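Local coordinates for protein Lmaj004091aaa (Leishmania major, PDB 1XTP) that probably transfers methyl groups from S-adenosyl-L-methionine to the alpha-amino group of proteins that begin with an X-Pro-Lys sequence, at residues W49-W57 / A168-F176; P61-G69 / G101-K109. All coordinates share one frame; numbering follows the deposited sequence.

How the contacts relate
After strands 19-21 and 26-27 and helix 30-37, the chain reaches helix 49-58, then the short helix 64-67 and helix 75-87, before it enters the Rossmann-like methyltransferase sheet at strand 96-100. Contact 2 closes the shorter loop, bringing 61-69 onto the glycine-rich turn and helix start, 101-109, that follow this strand. Contact 1 closes a longer one, from helix 49-58 to the segment 168-176 behind strand 159-165, and contact 2 is nested inside it. The centres lie about 17 Å apart, yet the two meet where Trp57 CZ3 comes within 3.6 Å of Gly66 O. Together they lay two consecutive helices, 49-58 and 64-67, over S-adenosyl-L-homoselenocysteine, which both contacts touch.

Contact 1: residues W49-W57 / A168-F176; sequences WYGKALEYW and AIYLTDADF. With SAI (S-adenosyl-L-homoselenocysteine), chain B.
Helix 49-58, which lines the cofactor pocket of this methyltransferase, is joined here to the segment that follows strand 159-165, with Trp57 and Tyr170 meeting beside the bound S-adenosyl-L-homoselenocysteine. Trp57 NE1 donates to Tyr170 OH at 2.9 Å, with the hydroxyl lying in the indole plane, while the two rings stand nearly perpendicular (87°). One indole face rests on the ribose around C3' of the ligand, and CH2 reaches its selenium at 3.4 Å. Tyr170 has its CG beside the backbone N (chi1 -60°), which brings a ring face over C8 of the adenine; Ala53 CB packs obliquely against the same ring, 3.8 Å from CD1. The hydroxyl of Tyr170 also bonds to Asp211, so the phenol is held at its end as well as along its ring.

At the other end of the helix, Tyr50 OH has two partners: it donates to Asp175 OD2, a very short bond of 2.5 Å, and accepts a nearly straight bond from Thr172 N. The carboxylate and phenol planes differ by only 18°. Trp49 NE1 reaches Tyr170 O at 3.0 Å from above the carbonyl plane, in a bent bond, and its indole also meets Thr172 CG2. Thr172 caps helix 173-186 through OG1, which accepts from Asp175 N, so the residue whose carboxylate accepts from Tyr50 also gives its backbone N to the cap.

Beyond the contact, Trp34 meets Trp49 edge-to-face, strand 213-215 touches Ile169 and Tyr170, and helix 218-228 packs against Phe176.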
# COMPACT_ATOMS: atom_id res chain seq x y z
N TRP A 49 1.24 -10.00 14.35
CA TRP A 49 1.36 -8.74 13.59
C TRP A 49 0.35 -8.67 12.45
O TRP A 49 -0.40 -7.69 12.32
CB TRP A 49 2.77 -8.62 13.06
CG TRP A 49 2.92 -7.57 12.05
CD1 TRP A 49 2.92 -7.74 10.70
CD2 TRP A 49 3.06 -6.18 12.28
NE1 TRP A 49 3.04 -6.54 10.07
CE2 TRP A 49 3.12 -5.55 11.02
CE3 TRP A 49 3.09 -5.38 13.44
CZ2 TRP A 49 3.25 -4.18 10.87
CZ3 TRP A 49 3.22 -4.00 13.30
CH2 TRP A 49 3.30 -3.41 12.03
N TYR A 50 0.34 -9.71 11.61
CA TYR A 50 -0.61 -9.81 10.51
C TYR A 50 -2.00 -10.19 10.98
O TYR A 50 -2.98 -9.60 10.53
CB TYR A 50 -0.14 -10.82 9.45
CG TYR A 50 1.01 -10.34 8.63
CD1 TYR A 50 0.86 -9.24 7.77
CD2 TYR A 50 2.24 -10.97 8.69
CE1 TYR A 50 1.93 -8.79 7.02
CE2 TYR A 50 3.30 -10.53 7.94
CZ TYR A 50 3.15 -9.44 7.11
OH TYR A 50 4.20 -9.00 6.35
N GLY A 51 -2.08 -11.18 11.89
CA GLY A 51 -3.36 -11.67 12.35
C GLY A 51 -4.24 -10.62 13.00
O GLY A 51 -5.46 -10.61 12.83
N LYS A 52 -3.63 -9.75 13.78
CA LYS A 52 -4.37 -8.68 14.45
C LYS A 52 -4.98 -7.69 13.45
O LYS A 52 -6.04 -7.09 13.70
CB LYS A 52 -3.42 -7.93 15.39
CG LYS A 52 -3.02 -8.72 16.61
CD LYS A 52 -2.11 -7.91 17.48
CE LYS A 52 -0.63 -8.12 17.14
NZ LYS A 52 0.25 -7.40 18.12
N ALA A 53 -4.30 -7.50 12.32
CA ALA A 53 -4.76 -6.54 11.31
C ALA A 53 -5.95 -7.13 10.56
O ALA A 53 -6.94 -6.43 10.31
CB ALA A 53 -3.66 -6.25 10.37
N LEU A 54 -5.84 -8.41 10.22
CA LEU A 54 -6.90 -9.15 9.54
C LEU A 54 -8.12 -9.28 10.44
O LEU A 54 -9.23 -9.23 9.97
CB LEU A 54 -6.41 -10.55 9.14
CG LEU A 54 -5.30 -10.62 8.10
CD1 LEU A 54 -4.98 -12.07 7.77
CD2 LEU A 54 -5.66 -9.84 6.83
N GLU A 55 -7.88 -9.46 11.73
CA GLU A 55 -8.96 -9.53 12.70
C GLU A 55 -9.62 -8.18 12.86
O GLU A 55 -10.84 -8.10 13.02
CB GLU A 55 -8.46 -10.07 14.04
CG GLU A 55 -9.49 -10.06 15.16
CD GLU A 55 -10.78 -10.81 14.84
OE1 GLU A 55 -10.84 -11.68 13.94
OE2 GLU A 55 -11.76 -10.53 15.55
N TYR A 56 -8.84 -7.12 12.81
CA TYR A 56 -9.41 -5.77 12.83
C TYR A 56 -10.32 -5.54 11.63
O TYR A 56 -11.41 -5.01 11.76
CB TYR A 56 -8.30 -4.72 12.86
CG TYR A 56 -8.81 -3.31 12.71
CD1 TYR A 56 -9.22 -2.57 13.82
CD2 TYR A 56 -8.88 -2.71 11.46
CE1 TYR A 56 -9.68 -1.28 13.69
CE2 TYR A 56 -9.34 -1.43 11.31
CZ TYR A 56 -9.74 -0.72 12.42
OH TYR A 56 -10.20 0.55 12.25
N TRP A 57 -9.88 -5.95 10.45
CA TRP A 57 -10.65 -5.68 9.25
C TRP A 57 -11.87 -6.55 9.11
O TRP A 57 -12.77 -6.18 8.38
CB TRP A 57 -9.77 -5.74 8.02
CG TRP A 57 -9.02 -4.47 7.86
CD1 TRP A 57 -7.74 -4.23 8.27
CD2 TRP A 57 -9.50 -3.25 7.30
NE1 TRP A 57 -7.40 -2.96 7.97
CE2 TRP A 57 -8.46 -2.32 7.40
CE3 TRP A 57 -10.72 -2.86 6.73
CZ2 TRP A 57 -8.57 -1.02 6.91
CZ3 TRP A 57 -10.84 -1.54 6.25
CH2 TRP A 57 -9.77 -0.64 6.35
N ALA A 168 0.27 -1.03 2.25
CA ALA A 168 1.62 -1.49 2.60
C ALA A 168 2.00 -1.18 4.05
O ALA A 168 3.04 -1.61 4.53
CB ALA A 168 2.62 -0.94 1.65
N ILE A 169 1.16 -0.42 4.74
CA ILE A 169 1.28 -0.20 6.18
C ILE A 169 1.16 -1.49 7.01
O ILE A 169 1.67 -1.55 8.13
CB ILE A 169 0.24 0.84 6.71
CG1 ILE A 169 -1.21 0.37 6.47
CG2 ILE A 169 0.44 2.20 6.03
CD1 ILE A 169 -2.26 1.17 7.22
N TYR A 170 0.53 -2.52 6.44
CA TYR A 170 0.32 -3.81 7.10
C TYR A 170 1.47 -4.79 6.92
O TYR A 170 1.55 -5.78 7.63
CB TYR A 170 -0.99 -4.44 6.62
CG TYR A 170 -2.16 -3.56 6.95
CD1 TYR A 170 -2.52 -3.33 8.26
CD2 TYR A 170 -2.87 -2.88 5.95
CE1 TYR A 170 -3.57 -2.50 8.59
CE2 TYR A 170 -3.94 -2.05 6.25
CZ TYR A 170 -4.27 -1.85 7.59
OH TYR A 170 -5.30 -1.02 7.95
N LEU A 171 2.35 -4.51 5.96
CA LEU A 171 3.51 -5.35 5.71
C LEU A 171 4.65 -5.09 6.69
O LEU A 171 4.94 -3.94 7.01
CB LEU A 171 4.03 -5.15 4.28
CG LEU A 171 3.14 -5.58 3.11
CD1 LEU A 171 3.64 -4.96 1.79
CD2 LEU A 171 3.06 -7.11 3.00
N THR A 172 5.31 -6.16 7.15
CA THR A 172 6.61 -5.98 7.82
C THR A 172 7.58 -5.43 6.80
O THR A 172 7.33 -5.51 5.60
CB THR A 172 7.18 -7.27 8.35
OG1 THR A 172 7.57 -8.14 7.27
CG2 THR A 172 6.16 -7.98 9.24
N ASP A 173 8.70 -4.88 7.24
CA ASP A 173 9.67 -4.36 6.29
C ASP A 173 10.25 -5.46 5.41
O ASP A 173 10.50 -5.24 4.22
CB ASP A 173 10.83 -3.65 7.00
CG ASP A 173 10.48 -2.25 7.46
OD1 ASP A 173 9.38 -1.75 7.16
OD2 ASP A 173 11.32 -1.66 8.15
N ALA A 174 10.53 -6.61 6.03
CA ALA A 174 11.02 -7.77 5.31
C ALA A 174 10.07 -8.16 4.19
O ALA A 174 10.52 -8.44 3.08
CB ALA A 174 11.21 -8.97 6.27
N ASP A 175 8.77 -8.18 4.48
CA ASP A 175 7.77 -8.60 3.50
C ASP A 175 7.48 -7.50 2.47
O ASP A 175 7.11 -7.82 1.35
CB ASP A 175 6.49 -9.05 4.18
CG ASP A 175 6.65 -10.41 4.87
OD1 ASP A 175 7.64 -11.11 4.58
OD2 ASP A 175 5.80 -10.77 5.70
N PHE A 176 7.65 -6.25 2.88
CA PHE A 176 7.56 -5.05 2.01
C PHE A 176 8.65 -5.20 0.95
O PHE A 176 8.37 -5.16 -0.24
CB PHE A 176 7.78 -3.79 2.86
CG PHE A 176 7.59 -2.46 2.11
CD1 PHE A 176 8.47 -2.06 1.10
CD2 PHE A 176 6.55 -1.60 2.46
CE1 PHE A 176 8.31 -0.85 0.44
CE2 PHE A 176 6.39 -0.34 1.81
CZ PHE A 176 7.26 0.01 0.80
N SAI B . -6.72 -0.01 -1.23
CA SAI B . -8.17 0.20 -0.97
CB SAI B . -8.51 -0.23 0.44
CG SAI B . -7.82 0.53 1.56
SE SAI B . -8.41 -0.18 3.30
C SAI B . -8.61 1.65 -1.11
O SAI B . -7.77 2.56 -1.07
OXT SAI B . -9.80 1.94 -1.21
C5' SAI B . -6.89 -1.42 3.56
C4' SAI B . -7.14 -2.81 2.97
O4' SAI B . -5.97 -3.56 3.12
C3' SAI B . -8.23 -3.62 3.64
O3' SAI B . -9.14 -4.11 2.69
C2' SAI B . -7.55 -4.78 4.32
O2' SAI B . -8.34 -5.96 4.33
C1' SAI B . -6.34 -4.89 3.42
N9 SAI B . -5.20 -5.59 4.00
C8 SAI B . -4.85 -5.65 5.33
N7 SAI B . -3.74 -6.38 5.43
C5 SAI B . -3.38 -6.79 4.18
C6 SAI B . -2.31 -7.55 3.71
N6 SAI B . -1.42 -8.04 4.57
N1 SAI B . -2.20 -7.80 2.35
C2 SAI B . -3.14 -7.31 1.45
N3 SAI B . -4.19 -6.54 1.93
C4 SAI B . -4.29 -6.28 3.26

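Contact 2: residues P61-G69 / G101-K109; sequences PATVSGVLG and GAGIGRITK. With SAI (S-adenosyl-L-homoselenocysteine), chain B.
Ile104 is the main bump, projecting from the glycine-rich turn after strand 96-100 into a hollow formed by Ala62, Thr63, Val64 and Val67. Its two branches divide the work. CG2 presses on Ala62, 3.6 Å from CB, whereas CD1 reaches the start of helix 64-67, 3.6 Å from Val64 N, and touches Val64 CG2, the two side chains crossing at about a right angle. The chi1 of 64° sets CG1 between the backbone N and carbonyl carbon, directing this arm toward the helix. Val67 CG1 lies against the base of the bump, beside Gly103 CA.

A second fit involves Arg106. Its chain is extended to CD, which touches Val67 CG2 at 4.1 Å, then bends at chi3 (68°) to bring the guanidinium round to the ligand. Leu68 CD2 sits over one face of that group, toward its rim, 3.6 Å from NE. In the guanidinium's edge, NE donates to OXT of the ligand at 2.8 Å and NH2 to its O at 2.9 Å, while NH1 pairs with Asp78. The paired bonds, with NH1 held by Asp78, fix the guanidinium's rotation, and its positive charge would probably stabilise the ligand's carboxylate as an anion.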
# COMPACT_ATOMS: atom_id res chain seq x y z
N PRO A 61 -16.99 -2.34 8.30
CA PRO A 61 -17.99 -2.41 7.23
C PRO A 61 -17.37 -2.37 5.85
O PRO A 61 -16.35 -1.67 5.64
CB PRO A 61 -18.83 -1.14 7.45
CG PRO A 61 -18.70 -0.87 8.86
CD PRO A 61 -17.27 -1.21 9.19
N ALA A 62 -17.95 -3.14 4.93
CA ALA A 62 -17.48 -3.18 3.56
C ALA A 62 -18.14 -2.00 2.85
O ALA A 62 -18.99 -2.18 1.99
CB ALA A 62 -17.84 -4.54 2.88
N THR A 63 -17.74 -0.79 3.22
CA THR A 63 -18.28 0.43 2.65
C THR A 63 -17.13 1.38 2.39
O THR A 63 -16.05 1.21 2.95
CB THR A 63 -19.26 1.12 3.61
OG1 THR A 63 -18.52 1.75 4.66
CG2 THR A 63 -20.20 0.13 4.23
N VAL A 64 -17.36 2.40 1.57
CA VAL A 64 -16.32 3.38 1.29
C VAL A 64 -15.87 4.05 2.60
O VAL A 64 -14.68 4.32 2.80
CB VAL A 64 -16.80 4.44 0.26
CG1 VAL A 64 -15.81 5.60 0.14
CG2 VAL A 64 -16.97 3.79 -1.08
N SER A 65 -16.82 4.30 3.49
CA SER A 65 -16.51 4.91 4.77
C SER A 65 -15.57 4.00 5.56
O SER A 65 -14.60 4.47 6.19
CB SER A 65 -17.78 5.17 5.56
OG SER A 65 -17.45 5.92 6.71
N GLY A 66 -15.84 2.70 5.49
CA GLY A 66 -14.99 1.68 6.10
C GLY A 66 -13.56 1.64 5.59
O GLY A 66 -12.63 1.55 6.36
N VAL A 67 -13.37 1.71 4.28
CA VAL A 67 -12.01 1.64 3.75
C VAL A 67 -11.28 2.97 3.93
O VAL A 67 -10.06 2.99 3.95
CB VAL A 67 -11.93 1.12 2.26
CG1 VAL A 67 -12.52 -0.26 2.17
CG2 VAL A 67 -12.60 2.07 1.28
N LEU A 68 -12.04 4.06 4.07
CA LEU A 68 -11.45 5.38 4.18
C LEU A 68 -11.42 5.87 5.62
O LEU A 68 -11.23 7.06 5.87
CB LEU A 68 -12.19 6.37 3.27
CG LEU A 68 -12.10 6.16 1.76
CD1 LEU A 68 -12.67 7.35 1.04
CD2 LEU A 68 -10.67 5.90 1.30
N GLY A 69 -11.60 4.94 6.55
CA GLY A 69 -11.51 5.23 7.97
C GLY A 69 -12.45 6.33 8.42
O GLY A 69 -12.09 7.13 9.26
N GLY A 101 -4.55 -5.08 -1.88
CA GLY A 101 -5.28 -4.61 -0.70
C GLY A 101 -6.49 -3.80 -1.15
O GLY A 101 -6.73 -2.71 -0.67
N ALA A 102 -7.24 -4.37 -2.09
CA ALA A 102 -8.32 -3.69 -2.81
C ALA A 102 -9.52 -3.28 -1.97
O ALA A 102 -10.24 -2.37 -2.35
CB ALA A 102 -8.78 -4.54 -3.95
N GLY A 103 -9.74 -3.98 -0.85
CA GLY A 103 -10.90 -3.75 -0.01
C GLY A 103 -12.16 -4.03 -0.79
O GLY A 103 -12.34 -5.14 -1.30
N ILE A 104 -13.03 -3.04 -0.90
CA ILE A 104 -14.29 -3.20 -1.66
C ILE A 104 -14.16 -2.77 -3.12
O ILE A 104 -15.18 -2.59 -3.79
CB ILE A 104 -15.47 -2.42 -1.03
CG1 ILE A 104 -15.20 -0.91 -1.06
CG2 ILE A 104 -15.76 -2.91 0.39
CD1 ILE A 104 -16.43 -0.11 -0.84
N GLY A 105 -12.93 -2.57 -3.58
CA GLY A 105 -12.66 -2.27 -5.00
C GLY A 105 -12.86 -0.82 -5.39
O GLY A 105 -13.15 -0.52 -6.54
N ARG A 106 -12.69 0.08 -4.42
CA ARG A 106 -12.89 1.52 -4.63
C ARG A 106 -12.00 2.12 -5.72
O ARG A 106 -12.48 2.92 -6.56
CB ARG A 106 -12.62 2.27 -3.31
CG ARG A 106 -12.84 3.80 -3.38
CD ARG A 106 -12.37 4.48 -2.08
NE ARG A 106 -10.91 4.38 -1.94
CZ ARG A 106 -10.03 5.24 -2.45
NH1 ARG A 106 -10.40 6.33 -3.10
NH2 ARG A 106 -8.74 5.01 -2.26
N ILE A 107 -10.71 1.79 -5.68
CA ILE A 107 -9.79 2.30 -6.67
C ILE A 107 -10.08 1.68 -8.07
O ILE A 107 -10.05 2.37 -9.10
CB ILE A 107 -8.31 2.10 -6.24
CG1 ILE A 107 -8.03 2.87 -4.93
CG2 ILE A 107 -7.34 2.58 -7.36
CD1 ILE A 107 -6.71 2.53 -4.26
N THR A 108 -10.34 0.38 -8.10
CA THR A 108 -10.70 -0.30 -9.35
C THR A 108 -11.99 0.30 -9.93
O THR A 108 -12.04 0.59 -11.12
CB THR A 108 -10.85 -1.82 -9.15
OG1 THR A 108 -9.62 -2.36 -8.66
CG2 THR A 108 -11.21 -2.54 -10.48
N LYS A 109 -13.01 0.51 -9.10
CA LYS A 109 -14.30 0.98 -9.58
C LYS A 109 -14.21 2.38 -10.18
O LYS A 109 -14.79 2.64 -11.23
CB LYS A 109 -15.35 0.97 -8.46
CG LYS A 109 -16.76 1.32 -8.96
CD LYS A 109 -17.85 0.91 -7.99
N SAI B . -6.72 -0.01 -1.23
CA SAI B . -8.17 0.20 -0.97
CB SAI B . -8.51 -0.23 0.44
CG SAI B . -7.82 0.53 1.56
SE SAI B . -8.41 -0.18 3.30
C SAI B . -8.61 1.65 -1.11
O SAI B . -7.77 2.56 -1.07
OXT SAI B . -9.80 1.94 -1.21
C5' SAI B . -6.89 -1.42 3.56
C4' SAI B . -7.14 -2.81 2.97
O4' SAI B . -5.97 -3.56 3.12
C3' SAI B . -8.23 -3.62 3.64
O3' SAI B . -9.14 -4.11 2.69
C2' SAI B . -7.55 -4.78 4.32
O2' SAI B . -8.34 -5.96 4.33
C1' SAI B . -6.34 -4.89 3.42
N9 SAI B . -5.20 -5.59 4.00
C8 SAI B . -4.85 -5.65 5.33
N7 SAI B . -3.74 -6.38 5.43
C5 SAI B . -3.38 -6.79 4.18
C6 SAI B . -2.31 -7.55 3.71
N6 SAI B . -1.42 -8.04 4.57
N1 SAI B . -2.20 -7.80 2.35
C2 SAI B . -3.14 -7.31 1.45
N3 SAI B . -4.19 -6.54 1.93
C4 SAI B . -4.29 -6.28 3.26